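Local coordinates for type III secretion system effector protein ExoU (Pseudomonas fluorescens, PDB 4QMK) that is a type III secreted toxin with a patatin-like phospholipase A2 domain, probably cleaving host phospholipids, and a phosphatidylinositol 4,5-bisphosphate-binding domain that mediates plasma membrane localization, at residues S389-F394 with T407-Q412; L125-D130 with H413-A418; L523-N528 with V561-K566. One frame throughout, in Å; residues are numbered along the deposited sequence.

Contact 1: residues S389-F394 with T407-Q412; sequences SDKGDF and TPEQKQ
The ring of F394 meets the side-chain amide of Q410 at its edge: Q410 NE2 lies close to the ring plane, 3.6 Å from F394 CE1, and the amide stands 81° to the ring. On one face lies G392 C, 4.1 Å above the F394 ring plane and offset toward the rim. Two local motifs are thus set side by side, a tight beta hairpin with a type I turn from S389 to G392 and a capping box at the start of helix 408-431. The hairpin ends the patatin sheet, strand 392-393 folding back antiparallel on strand 382-389 and lying at one edge of the sheet. G392, which closes the turn, has a positive phi of 140°, and from there the chain runs on to F394. The aliphatic part of Q410 adds an apolar contact, F394 CZ being 3.8 Å from Q410 CG, while M406 also touches the phenyl ring.

From within the turn, the K391 chain, bent at its second and third torsions, brings its ammonium to the first helical turn, crossing the E409 side chain at about a right angle. K391 NZ makes a salt bridge to E409 OE2 (3.5 Å) and a hydrogen bond to E409 O; both bonds are long and weak.

What holds the Q410 amide in its rotation is the capping box itself. T407 N donates to Q410 OE1 over 2.9 Å, in the carbonyl plane and on a lone pair, which turns NE2 to the phenylalanine. The reciprocal bond runs from Q410 N to T407 OG1, 3.1 Å long.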
ATOM      1  N   SER A 389      23.464   7.509 -42.138  1.00 65.11           N
ATOM      2  CA  SER A 389      24.833   7.924 -42.507  1.00 65.08           C
ATOM      3  C   SER A 389      25.405   7.045 -43.647  1.00 69.04           C
ATOM      4  O   SER A 389      24.735   6.129 -44.130  1.00 64.41           O
ATOM      5  CB  SER A 389      25.764   7.842 -41.275  1.00 60.81           C
ATOM      6  OG  SER A 389      25.889   6.502 -40.785  1.00 57.81           O
ATOM      7  N   ASP A 390      26.648   7.330 -44.051  1.00 75.84           N
ATOM      8  CA  ASP A 390      27.378   6.527 -45.054  1.00 84.92           C
ATOM      9  C   ASP A 390      27.406   5.042 -44.686  1.00 82.39           C
ATOM     10  O   ASP A 390      27.271   4.184 -45.539  1.00 90.09           O
ATOM     11  CB  ASP A 390      28.831   7.016 -45.180  1.00 94.31           C
ATOM     12  CG  ASP A 390      29.653   6.801 -43.880  1.00 99.59           C
ATOM     13  OD1 ASP A 390      29.089   6.979 -42.770  1.00 82.23           O
ATOM     14  OD2 ASP A 390      30.861   6.450 -43.981  1.00102.40           O
ATOM     15  N   LYS A 391      27.572   4.747 -43.401  1.00 85.70           N
ATOM     16  CA  LYS A 391      27.631   3.360 -42.936  1.00 89.83           C
ATOM     17  C   LYS A 391      26.265   2.658 -42.874  1.00 78.13           C
ATOM     18  O   LYS A 391      26.183   1.494 -42.441  1.00 67.70           O
ATOM     19  CB  LYS A 391      28.358   3.288 -41.584  1.00 95.10           C
ATOM     20  CG  LYS A 391      29.784   2.738 -41.649  1.00 98.15           C
ATOM     21  CD  LYS A 391      29.800   1.205 -41.624  1.00 99.37           C
ATOM     22  CE  LYS A 391      29.301   0.677 -40.277  1.00 94.55           C
ATOM     23  NZ  LYS A 391      29.519  -0.771 -40.003  1.00 90.62           N
ATOM     24  N   GLY A 392      25.210   3.357 -43.306  1.00 70.73           N
ATOM     25  CA  GLY A 392      23.871   2.780 -43.345  1.00 65.08           C
ATOM     26  C   GLY A 392      22.769   3.715 -42.917  1.00 59.86           C
ATOM     27  O   GLY A 392      23.005   4.718 -42.241  1.00 64.42           O
ATOM     28  N   ASP A 393      21.554   3.380 -43.334  1.00 57.44           N
ATOM     29  CA  ASP A 393      20.359   4.129 -42.997  1.00 53.93           C
ATOM     30  C   ASP A 393      19.493   3.211 -42.152  1.00 51.25           C
ATOM     31  O   ASP A 393      18.827   2.355 -42.671  1.00 46.67           O
ATOM     32  CB  ASP A 393      19.560   4.576 -44.257  1.00 56.95           C
ATOM     33  CG  ASP A 393      18.233   5.326 -43.888  1.00 57.32           C
ATOM     34  OD1 ASP A 393      18.096   5.665 -42.698  1.00 58.10           O
ATOM     35  OD2 ASP A 393      17.333   5.542 -44.751  1.00 51.96           O
ATOM     36  N   PHE A 394      19.466   3.405 -40.842  1.00 54.35           N
ATOM     37  CA  PHE A 394      18.657   2.539 -40.021  1.00 55.00           C
ATOM     38  C   PHE A 394      17.338   3.161 -39.545  1.00 54.75           C
ATOM     39  O   PHE A 394      16.738   2.642 -38.589  1.00 49.55           O
ATOM     40  CB  PHE A 394      19.470   2.023 -38.865  1.00 59.87           C
ATOM     41  CG  PHE A 394      20.771   1.424 -39.278  1.00 61.94           C
ATOM     42  CD1 PHE A 394      20.816   0.155 -39.844  1.00 61.31           C
ATOM     43  CD2 PHE A 394      21.966   2.119 -39.070  1.00 63.60           C
ATOM     44  CE1 PHE A 394      22.027  -0.399 -40.223  1.00 66.91           C
ATOM     45  CE2 PHE A 394      23.192   1.561 -39.426  1.00 66.06           C
ATOM     46  CZ  PHE A 394      23.222   0.300 -40.003  1.00 68.31           C
ATOM     47  N   THR A 407      24.065  -6.501 -37.962  1.00 56.22           N
ATOM     48  CA  THR A 407      25.304  -7.169 -37.635  1.00 56.45           C
ATOM     49  C   THR A 407      25.928  -6.457 -36.438  1.00 56.87           C
ATOM     50  O   THR A 407      25.561  -5.314 -36.157  1.00 54.38           O
ATOM     51  CB  THR A 407      26.301  -7.076 -38.802  1.00 56.31           C
ATOM     52  OG1 THR A 407      26.703  -5.705 -38.977  1.00 51.36           O
ATOM     53  CG2 THR A 407      25.678  -7.591 -40.098  1.00 55.83           C
ATOM     54  N   PRO A 408      26.898  -7.114 -35.740  1.00 56.68           N
ATOM     55  CA  PRO A 408      27.603  -6.483 -34.596  1.00 54.02           C
ATOM     56  C   PRO A 408      28.310  -5.204 -34.991  1.00 53.57           C
ATOM     57  O   PRO A 408      28.436  -4.253 -34.185  1.00 50.98           O
ATOM     58  CB  PRO A 408      28.624  -7.553 -34.182  1.00 55.04           C
ATOM     59  CG  PRO A 408      28.015  -8.846 -34.623  1.00 55.03           C
ATOM     60  CD  PRO A 408      27.295  -8.527 -35.905  1.00 55.70           C
ATOM     61  N   GLU A 409      28.777  -5.183 -36.231  1.00 54.01           N
ATOM     62  CA  GLU A 409      29.480  -4.040 -36.747  1.00 55.62           C
ATOM     63  C   GLU A 409      28.523  -2.852 -36.936  1.00 50.33           C
ATOM     64  O   GLU A 409      28.903  -1.713 -36.716  1.00 45.08           O
ATOM     65  CB  GLU A 409      30.144  -4.384 -38.087  1.00 56.86           C
ATOM     66  CG  GLU A 409      31.339  -3.501 -38.363  1.00 62.53           C
ATOM     67  CD  GLU A 409      31.847  -3.551 -39.797  1.00 68.24           C
ATOM     68  OE1 GLU A 409      31.654  -4.565 -40.517  1.00 63.97           O
ATOM     69  OE2 GLU A 409      32.488  -2.552 -40.188  1.00 76.62           O
ATOM     70  N   GLN A 410      27.300  -3.140 -37.377  1.00 49.71           N
ATOM     71  CA  GLN A 410      26.283  -2.110 -37.604  1.00 48.34           C
ATOM     72  C   GLN A 410      25.839  -1.463 -36.280  1.00 46.30           C
ATOM     73  O   GLN A 410      25.690  -0.252 -36.206  1.00 42.96           O
ATOM     74  CB  GLN A 410      25.090  -2.683 -38.340  1.00 47.49           C
ATOM     75  CG  GLN A 410      25.372  -2.835 -39.812  1.00 52.94           C
ATOM     76  CD  GLN A 410      24.284  -3.592 -40.580  1.00 56.39           C
ATOM     77  OE1 GLN A 410      23.796  -4.651 -40.143  1.00 56.70           O
ATOM     78  NE2 GLN A 410      23.917  -3.060 -41.735  1.00 54.82           N
ATOM     79  N   LYS A 411      25.652  -2.296 -35.257  1.00 45.49           N
ATOM     80  CA  LYS A 411      25.348  -1.841 -33.913  1.00 44.54           C
ATOM     81  C   LYS A 411      26.492  -0.974 -33.354  1.00 44.86           C
ATOM     82  O   LYS A 411      26.262   0.067 -32.748  1.00 44.35           O
ATOM     83  CB  LYS A 411      25.101  -3.042 -32.981  1.00 43.78           C
ATOM     84  CG  LYS A 411      23.917  -3.910 -33.396  1.00 45.14           C
ATOM     85  CD  LYS A 411      23.589  -4.986 -32.362  1.00 47.17           C
ATOM     86  CE  LYS A 411      22.557  -5.965 -32.919  1.00 49.04           C
ATOM     87  NZ  LYS A 411      22.284  -7.058 -31.941  1.00 52.04           N
ATOM     88  N   GLN A 412      27.712  -1.451 -33.556  1.00 47.67           N
ATOM     89  CA  GLN A 412      28.931  -0.789 -33.108  1.00 48.76           C
ATOM     90  C   GLN A 412      29.022   0.572 -33.788  1.00 44.40           C
ATOM     91  O   GLN A 412      29.434   1.541 -33.188  1.00 46.17           O
ATOM     92  CB  GLN A 412      30.145  -1.702 -33.474  1.00 53.28           C
ATOM     93  CG  GLN A 412      31.380  -1.654 -32.553  1.00 55.46           C
ATOM     94  CD  GLN A 412      32.278  -2.943 -32.663  1.00 63.62           C
ATOM     95  OE1 GLN A 412      31.773  -4.097 -32.615  1.00 60.48           O
ATOM     96  NE2 GLN A 412      33.604  -2.746 -32.781  1.00 60.30           N
TER

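Contact 2: residues L125-D130 with H413-A418; sequences LSNNLD and HLQAQA
N127 and Q415 are the residues whose backbones come closest, yet their CA atoms remain 10.2 Å apart, so the last turn of helix 119-127 and the middle of the segment from helix 408-431 are joined through side chains alone. The two reach for each other from opposite directions. In both, CG stands anti to the carbonyl carbon and beside the backbone N (chi1 -67° in N127); Q415 then runs out extended, and its length spans most of the gap.

The ends meet as amide against amide. Q415 NE2 donates to N127 OD1 over 2.9 Å, a moderately bent bond with an N-H...O angle of 143°. The two flat groups are nearly coplanar, 23° apart, but the donor is tilted somewhat from the carbonyl plane of N127, and the acceptor in turn from the amide plane of Q415. This is a single bond and no paired amide ring, for Q415 OE1 and N127 ND2 stay 4.2 Å apart.

Q415 NE2 has a second acceptor, the backbone oxygen of I79, in the loop between strand 68-72 and helix 81-90. In patatin-like phospholipases the glycine-rich run of that loop is thought to supply the oxyanion hole, so the buried glutamine amide links the residue just after this run to helices 119-127 and 408-431. P82, at the start of helix 81-90, packs against both Q415 and S126, and the N127 side chain touches I79. The backbone oxygen of N127 is taken as well, by the ammonium of K411 one turn earlier in helix 408-431, while L414 and A418 pack on L387 and L385, respectively, of strand 382-389.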
ATOM      1  N   LEU A 125      25.089  -5.964 -22.783  1.00 50.23           N
ATOM      2  CA  LEU A 125      23.759  -6.475 -22.601  1.00 51.20           C
ATOM      3  C   LEU A 125      22.812  -6.045 -23.720  1.00 49.19           C
ATOM      4  O   LEU A 125      21.963  -6.819 -24.131  1.00 47.54           O
ATOM      5  CB  LEU A 125      23.247  -6.027 -21.231  1.00 56.99           C
ATOM      6  CG  LEU A 125      21.868  -6.479 -20.718  1.00 58.57           C
ATOM      7  CD1 LEU A 125      21.796  -6.234 -19.221  1.00 60.76           C
ATOM      8  CD2 LEU A 125      20.737  -5.748 -21.416  1.00 60.06           C
ATOM      9  N   SER A 126      22.976  -4.832 -24.235  1.00 48.87           N
ATOM     10  CA  SER A 126      22.100  -4.320 -25.287  1.00 49.93           C
ATOM     11  C   SER A 126      22.320  -4.986 -26.628  1.00 51.59           C
ATOM     12  O   SER A 126      21.400  -5.092 -27.447  1.00 48.96           O
ATOM     13  CB  SER A 126      22.276  -2.806 -25.460  1.00 50.03           C
ATOM     14  OG  SER A 126      21.758  -2.117 -24.351  1.00 55.69           O
ATOM     15  N   ASN A 127      23.556  -5.388 -26.881  1.00 56.10           N
ATOM     16  CA  ASN A 127      23.891  -6.066 -28.146  1.00 57.48           C
ATOM     17  C   ASN A 127      23.349  -7.476 -28.205  1.00 58.40           C
ATOM     18  O   ASN A 127      23.048  -7.960 -29.291  1.00 56.30           O
ATOM     19  CB  ASN A 127      25.390  -6.064 -28.362  1.00 56.69           C
ATOM     20  CG  ASN A 127      25.933  -4.675 -28.589  1.00 55.73           C
ATOM     21  OD1 ASN A 127      25.311  -3.867 -29.264  1.00 53.42           O
ATOM     22  ND2 ASN A 127      27.111  -4.405 -28.059  1.00 56.28           N
ATOM     23  N   ASN A 128      23.177  -8.094 -27.027  1.00 64.19           N
ATOM     24  CA  ASN A 128      22.705  -9.484 -26.901  1.00 67.23           C
ATOM     25  C   ASN A 128      21.219  -9.634 -26.644  1.00 64.33           C
ATOM     26  O   ASN A 128      20.747 -10.742 -26.425  1.00 68.32           O
ATOM     27  CB  ASN A 128      23.419 -10.158 -25.725  1.00 70.25           C
ATOM     28  CG  ASN A 128      24.926 -10.144 -25.864  1.00 77.80           C
ATOM     29  OD1 ASN A 128      25.467  -9.824 -26.922  1.00 80.80           O
ATOM     30  ND2 ASN A 128      25.617 -10.522 -24.792  1.00 82.15           N
ATOM     31  N   LEU A 129      20.475  -8.545 -26.681  1.00 62.67           N
ATOM     32  CA  LEU A 129      19.079  -8.620 -26.283  1.00 65.86           C
ATOM     33  C   LEU A 129      18.128  -9.362 -27.162  1.00 73.77           C
ATOM     34  O   LEU A 129      17.332 -10.156 -26.639  1.00 90.90           O
ATOM     35  CB  LEU A 129      18.483  -7.248 -25.979  1.00 65.91           C
ATOM     36  CG  LEU A 129      18.450  -6.856 -24.503  1.00 68.59           C
ATOM     37  CD1 LEU A 129      17.551  -5.629 -24.358  1.00 74.06           C
ATOM     38  CD2 LEU A 129      17.931  -7.981 -23.617  1.00 70.00           C
ATOM     39  N   ASP A 130      18.149  -9.110 -28.466  1.00 77.81           N
ATOM     40  CA  ASP A 130      17.205  -9.793 -29.354  1.00 90.68           C
ATOM     41  C   ASP A 130      15.789  -9.417 -28.874  1.00 88.46           C
ATOM     42  O   ASP A 130      14.999 -10.258 -28.424  1.00 84.18           O
ATOM     43  CB  ASP A 130      17.450 -11.324 -29.322  1.00 94.40           C
ATOM     44  CG  ASP A 130      16.485 -12.104 -30.210  1.00100.02           C
ATOM     45  OD1 ASP A 130      15.823 -11.495 -31.069  1.00107.42           O
ATOM     46  OD2 ASP A 130      16.382 -13.332 -30.041  1.00102.32           O
ATOM     47  N   HIS A 413      28.609   0.649 -35.039  1.00 45.26           N
ATOM     48  CA  HIS A 413      28.678   1.903 -35.767  1.00 50.94           C
ATOM     49  C   HIS A 413      27.616   2.950 -35.284  1.00 47.34           C
ATOM     50  O   HIS A 413      27.925   4.141 -35.092  1.00 41.48           O
ATOM     51  CB  HIS A 413      28.507   1.698 -37.272  1.00 58.63           C
ATOM     52  CG  HIS A 413      28.544   2.999 -38.029  1.00 77.16           C
ATOM     53  ND1 HIS A 413      29.726   3.668 -38.296  1.00 84.73           N
ATOM     54  CD2 HIS A 413      27.546   3.822 -38.450  1.00 85.33           C
ATOM     55  CE1 HIS A 413      29.457   4.820 -38.890  1.00 86.37           C
ATOM     56  NE2 HIS A 413      28.142   4.938 -38.997  1.00 88.02           N
ATOM     57  N   LEU A 414      26.382   2.485 -35.119  1.00 42.84           N
ATOM     58  CA  LEU A 414      25.297   3.335 -34.720  1.00 43.22           C
ATOM     59  C   LEU A 414      25.588   3.863 -33.324  1.00 40.90           C
ATOM     60  O   LEU A 414      25.446   5.065 -33.046  1.00 35.92           O
ATOM     61  CB  LEU A 414      23.995   2.565 -34.753  1.00 45.02           C
ATOM     62  CG  LEU A 414      22.794   3.475 -34.872  1.00 47.83           C
ATOM     63  CD1 LEU A 414      22.743   4.061 -36.271  1.00 50.61           C
ATOM     64  CD2 LEU A 414      21.514   2.718 -34.551  1.00 51.80           C
ATOM     65  N   GLN A 415      26.082   2.969 -32.483  1.00 39.87           N
ATOM     66  CA  GLN A 415      26.464   3.339 -31.134  1.00 39.97           C
ATOM     67  C   GLN A 415      27.555   4.398 -31.138  1.00 40.87           C
ATOM     68  O   GLN A 415      27.532   5.331 -30.347  1.00 37.11           O
ATOM     69  CB  GLN A 415      26.892   2.109 -30.357  1.00 40.58           C
ATOM     70  CG  GLN A 415      25.708   1.180 -30.090  1.00 41.26           C
ATOM     71  CD  GLN A 415      26.110  -0.152 -29.549  1.00 41.65           C
ATOM     72  OE1 GLN A 415      27.288  -0.414 -29.343  1.00 44.11           O
ATOM     73  NE2 GLN A 415      25.121  -0.998 -29.276  1.00 42.43           N
ATOM     74  N   ALA A 416      28.503   4.273 -32.048  1.00 45.88           N
ATOM     75  CA  ALA A 416      29.567   5.291 -32.141  1.00 46.43           C
ATOM     76  C   ALA A 416      29.031   6.643 -32.703  1.00 41.46           C
ATOM     77  O   ALA A 416      29.580   7.655 -32.407  1.00 39.24           O
ATOM     78  CB  ALA A 416      30.741   4.762 -32.970  1.00 44.01           C
ATOM     79  N   GLN A 417      27.979   6.625 -33.518  1.00 41.64           N
ATOM     80  CA  GLN A 417      27.364   7.849 -34.017  1.00 43.54           C
ATOM     81  C   GLN A 417      26.663   8.598 -32.874  1.00 38.90           C
ATOM     82  O   GLN A 417      26.736   9.826 -32.761  1.00 36.57           O
ATOM     83  CB  GLN A 417      26.324   7.514 -35.052  1.00 47.29           C
ATOM     84  CG  GLN A 417      26.898   6.986 -36.331  1.00 55.31           C
ATOM     85  CD  GLN A 417      27.153   8.091 -37.312  1.00 61.76           C
ATOM     86  OE1 GLN A 417      28.302   8.481 -37.556  1.00 64.62           O
ATOM     87  NE2 GLN A 417      26.067   8.638 -37.864  1.00 65.42           N
ATOM     88  N   ALA A 418      25.960   7.832 -32.059  1.00 35.81           N
ATOM     89  CA  ALA A 418      25.299   8.357 -30.910  1.00 34.80           C
ATOM     90  C   ALA A 418      26.309   8.974 -29.940  1.00 36.38           C
ATOM     91  O   ALA A 418      26.108  10.094 -29.415  1.00 31.31           O
ATOM     92  CB  ALA A 418      24.529   7.254 -30.220  1.00 34.08           C
TER

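Contact 3: residues L523-N528 with V561-K566; sequences LGKRLN and VAEMQK
The outer methylenes of K525 lie against the carboxylate of E563: K525 CD is 3.5 Å from E563 CD, and K525 CE is 3.5 Å from E563 OE2. The chains cross at a slant, and a bend at chi4 (69°) turns the ammonium aside, leaving K525 NZ 4.6 Å from E563 OE2. Any attraction between the opposite charges is probably only long-range, and they make no salt bridge. E563 finds its ion-pair partner elsewhere, in R567 one turn further along its own helix, through OE1.

Next to this pair N528 is wedged against the same helix. Its OD1 sits only 3.2 Å from M564 CA and 3.3 Å from M564 CB, a snug carbon-oxygen approach, with the methionine side chain passing at about a right angle. N528 ND2 lies 3.6 Å from E563 CG, and the amide stands almost square to the E563 carboxylate, the planes being 83° apart.

The second shell explains why the asparagine is so placed. N528 ND2 donates to G524 O, four residues back, over 2.9 Å, and the acceptor lies in the amide plane. The same nitrogen is also bonded to A560 O, in the partner helix. One buried amide nitrogen therefore serves two backbone carbonyls on two separate helices, holding the plane of the group and turning OD1 to M564. The torsion chi1 of -75° lays CG beside the backbone N and anti to the carbonyl carbon, which brings the amide back over the preceding turn.

Further out, the joint lies among packed helices in the C-terminal half of the chain. L539 and T543 of helix 533-544 lie against M564, and L539 also touches N528. L523 and L527 pack on V556 of helix 555-585, and on A476 and L480, respectively, of helix 464-491.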
ATOM      1  N   LEU A 523      12.866  33.560   3.815  1.00 25.51           N
ATOM      2  CA  LEU A 523      13.021  32.581   4.871  1.00 25.77           C
ATOM      3  C   LEU A 523      11.864  31.645   4.832  1.00 25.86           C
ATOM      4  O   LEU A 523      12.012  30.459   5.142  1.00 25.36           O
ATOM      5  CB  LEU A 523      13.060  33.266   6.238  1.00 26.93           C
ATOM      6  CG  LEU A 523      14.304  34.128   6.419  1.00 27.32           C
ATOM      7  CD1 LEU A 523      14.017  35.176   7.430  1.00 26.85           C
ATOM      8  CD2 LEU A 523      15.498  33.254   6.807  1.00 26.46           C
ATOM      9  N   GLY A 524      10.688  32.183   4.517  1.00 25.42           N
ATOM     10  CA  GLY A 524       9.502  31.347   4.417  1.00 25.93           C
ATOM     11  C   GLY A 524       9.629  30.269   3.327  1.00 25.57           C
ATOM     12  O   GLY A 524       9.150  29.148   3.489  1.00 23.05           O
ATOM     13  N   LYS A 525      10.292  30.612   2.226  1.00 27.61           N
ATOM     14  CA  LYS A 525      10.579  29.628   1.187  1.00 29.51           C
ATOM     15  C   LYS A 525      11.499  28.593   1.739  1.00 27.46           C
ATOM     16  O   LYS A 525      11.361  27.431   1.422  1.00 29.78           O
ATOM     17  CB  LYS A 525      11.308  30.199  -0.036  1.00 30.81           C
ATOM     18  CG  LYS A 525      10.766  31.431  -0.733  1.00 33.51           C
ATOM     19  CD  LYS A 525       9.467  31.202  -1.371  1.00 38.37           C
ATOM     20  CE  LYS A 525       8.941  32.500  -1.964  1.00 42.45           C
ATOM     21  NZ  LYS A 525       9.762  32.913  -3.113  1.00 42.00           N
ATOM     22  N   ARG A 526      12.505  29.002   2.511  1.00 29.95           N
ATOM     23  CA  ARG A 526      13.526  27.998   3.016  1.00 28.71           C
ATOM     24  C   ARG A 526      12.895  27.002   3.922  1.00 26.05           C
ATOM     25  O   ARG A 526      13.278  25.835   3.934  1.00 25.97           O
ATOM     26  CB  ARG A 526      14.686  28.653   3.720  1.00 28.87           C
ATOM     27  CG  ARG A 526      15.513  29.615   2.864  1.00 30.99           C
ATOM     28  CD  ARG A 526      16.111  29.058   1.579  1.00 32.44           C
ATOM     29  NE  ARG A 526      15.217  28.567   0.495  1.00 36.73           N
ATOM     30  CZ  ARG A 526      14.632  29.300  -0.456  1.00 38.87           C
ATOM     31  NH1 ARG A 526      13.934  28.679  -1.417  1.00 40.97           N
ATOM     32  NH2 ARG A 526      14.710  30.634  -0.459  1.00 41.53           N
ATOM     33  N   LEU A 527      11.863  27.447   4.628  1.00 24.00           N
ATOM     34  CA  LEU A 527      11.081  26.535   5.444  1.00 24.01           C
ATOM     35  C   LEU A 527      10.333  25.514   4.611  1.00 24.11           C
ATOM     36  O   LEU A 527       9.842  24.541   5.210  1.00 23.50           O
ATOM     37  CB  LEU A 527      10.088  27.284   6.350  1.00 25.47           C
ATOM     38  CG  LEU A 527      10.634  27.666   7.693  1.00 28.02           C
ATOM     39  CD1 LEU A 527      11.836  28.546   7.540  1.00 31.69           C
ATOM     40  CD2 LEU A 527       9.609  28.416   8.488  1.00 29.90           C
ATOM     41  N   ASN A 528      10.159  25.757   3.293  1.00 23.89           N
ATOM     42  CA  ASN A 528       9.477  24.793   2.397  1.00 28.01           C
ATOM     43  C   ASN A 528      10.476  23.874   1.650  1.00 28.80           C
ATOM     44  O   ASN A 528      10.107  23.212   0.690  1.00 28.35           O
ATOM     45  CB  ASN A 528       8.547  25.453   1.366  1.00 28.28           C
ATOM     46  CG  ASN A 528       7.239  25.963   1.964  1.00 30.85           C
ATOM     47  OD1 ASN A 528       6.209  25.297   1.884  1.00 36.45           O
ATOM     48  ND2 ASN A 528       7.255  27.159   2.505  1.00 29.00           N
ATOM     49  N   VAL A 561       3.646  29.222   5.413  1.00 32.06           N
ATOM     50  CA  VAL A 561       2.379  28.496   5.313  1.00 32.37           C
ATOM     51  C   VAL A 561       1.640  28.893   4.048  1.00 34.57           C
ATOM     52  O   VAL A 561       1.076  28.037   3.377  1.00 34.82           O
ATOM     53  CB  VAL A 561       1.488  28.758   6.545  1.00 33.50           C
ATOM     54  CG1 VAL A 561       0.030  28.371   6.331  1.00 34.99           C
ATOM     55  CG2 VAL A 561       2.054  28.010   7.732  1.00 34.57           C
ATOM     56  N   ALA A 562       1.601  30.197   3.758  1.00 34.88           N
ATOM     57  CA  ALA A 562       1.014  30.698   2.521  1.00 34.80           C
ATOM     58  C   ALA A 562       1.820  30.163   1.291  1.00 33.14           C
ATOM     59  O   ALA A 562       1.253  29.815   0.270  1.00 33.13           O
ATOM     60  CB  ALA A 562       0.984  32.214   2.526  1.00 34.51           C
ATOM     61  N   GLU A 563       3.133  30.083   1.419  1.00 31.77           N
ATOM     62  CA  GLU A 563       3.963  29.520   0.351  1.00 33.00           C
ATOM     63  C   GLU A 563       3.674  28.013   0.154  1.00 32.47           C
ATOM     64  O   GLU A 563       3.653  27.526  -0.967  1.00 31.36           O
ATOM     65  CB  GLU A 563       5.410  29.727   0.671  1.00 31.49           C
ATOM     66  CG  GLU A 563       6.389  29.177  -0.338  1.00 35.42           C
ATOM     67  CD  GLU A 563       6.282  29.731  -1.733  1.00 37.26           C
ATOM     68  OE1 GLU A 563       6.701  28.989  -2.653  1.00 43.72           O
ATOM     69  OE2 GLU A 563       5.804  30.861  -1.917  1.00 38.94           O
ATOM     70  N   MET A 564       3.404  27.313   1.248  1.00 31.29           N
ATOM     71  CA  MET A 564       3.109  25.918   1.182  1.00 34.20           C
ATOM     72  C   MET A 564       1.835  25.672   0.411  1.00 38.09           C
ATOM     73  O   MET A 564       1.777  24.761  -0.423  1.00 40.25           O
ATOM     74  CB  MET A 564       2.946  25.303   2.567  1.00 35.63           C
ATOM     75  CG  MET A 564       2.825  23.786   2.550  1.00 38.57           C
ATOM     76  SD  MET A 564       2.282  23.077   4.125  1.00 40.93           S
ATOM     77  CE  MET A 564       0.725  23.956   4.261  1.00 46.60           C
ATOM     78  N   GLN A 565       0.809  26.467   0.719  1.00 39.48           N
ATOM     79  CA  GLN A 565      -0.489  26.347   0.107  1.00 38.40           C
ATOM     80  C   GLN A 565      -0.393  26.726  -1.376  1.00 36.88           C
ATOM     81  O   GLN A 565      -0.969  26.072  -2.244  1.00 35.76           O
ATOM     82  CB  GLN A 565      -1.507  27.144   0.928  1.00 43.45           C
ATOM     83  CG  GLN A 565      -1.801  26.437   2.264  1.00 49.82           C
ATOM     84  CD  GLN A 565      -2.514  27.270   3.358  1.00 60.11           C
ATOM     85  OE1 GLN A 565      -2.602  28.507   3.295  1.00 62.98           O
ATOM     86  NE2 GLN A 565      -2.974  26.570   4.415  1.00 63.46           N
ATOM     87  N   LYS A 566       0.429  27.715  -1.685  1.00 36.84           N
ATOM     88  CA  LYS A 566       0.683  28.091  -3.068  1.00 36.74           C
ATOM     89  C   LYS A 566       1.277  26.908  -3.862  1.00 32.50           C
ATOM     90  O   LYS A 566       0.842  26.626  -4.959  1.00 28.31           O
ATOM     91  CB  LYS A 566       1.594  29.317  -3.108  1.00 41.82           C
ATOM     92  CG  LYS A 566       2.016  29.832  -4.481  1.00 46.29           C
ATOM     93  CD  LYS A 566       2.691  31.187  -4.328  1.00 56.65           C
ATOM     94  CE  LYS A 566       3.278  31.707  -5.633  1.00 63.53           C
ATOM     95  NZ  LYS A 566       4.362  30.817  -6.123  1.00 70.46           N
TER

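In the fold
Contacts 1 and 2 form one continuous region, their centres about 10 Å apart, because both use successive turns of helix 408-431. F394 of contact 1 packs on L414 of contact 2 (F394 CD2 to L414 CD1, 3.5 Å), and S389 OG probably bonds H413 NE2 at 3.3 Å, so the helix joins the sheet-edge hairpin to the loop at I79. That loop carries the glycine-rich run thought to form the oxyanion hole, and a probable GxSxG nucleophile elbow follows strand 99-103. Contact 3 stands apart, on the opposite side of the chain's centre, its centre about 47 Å from that of contact 2 and about 54 Å from that of contact 1, among the C-terminal helices.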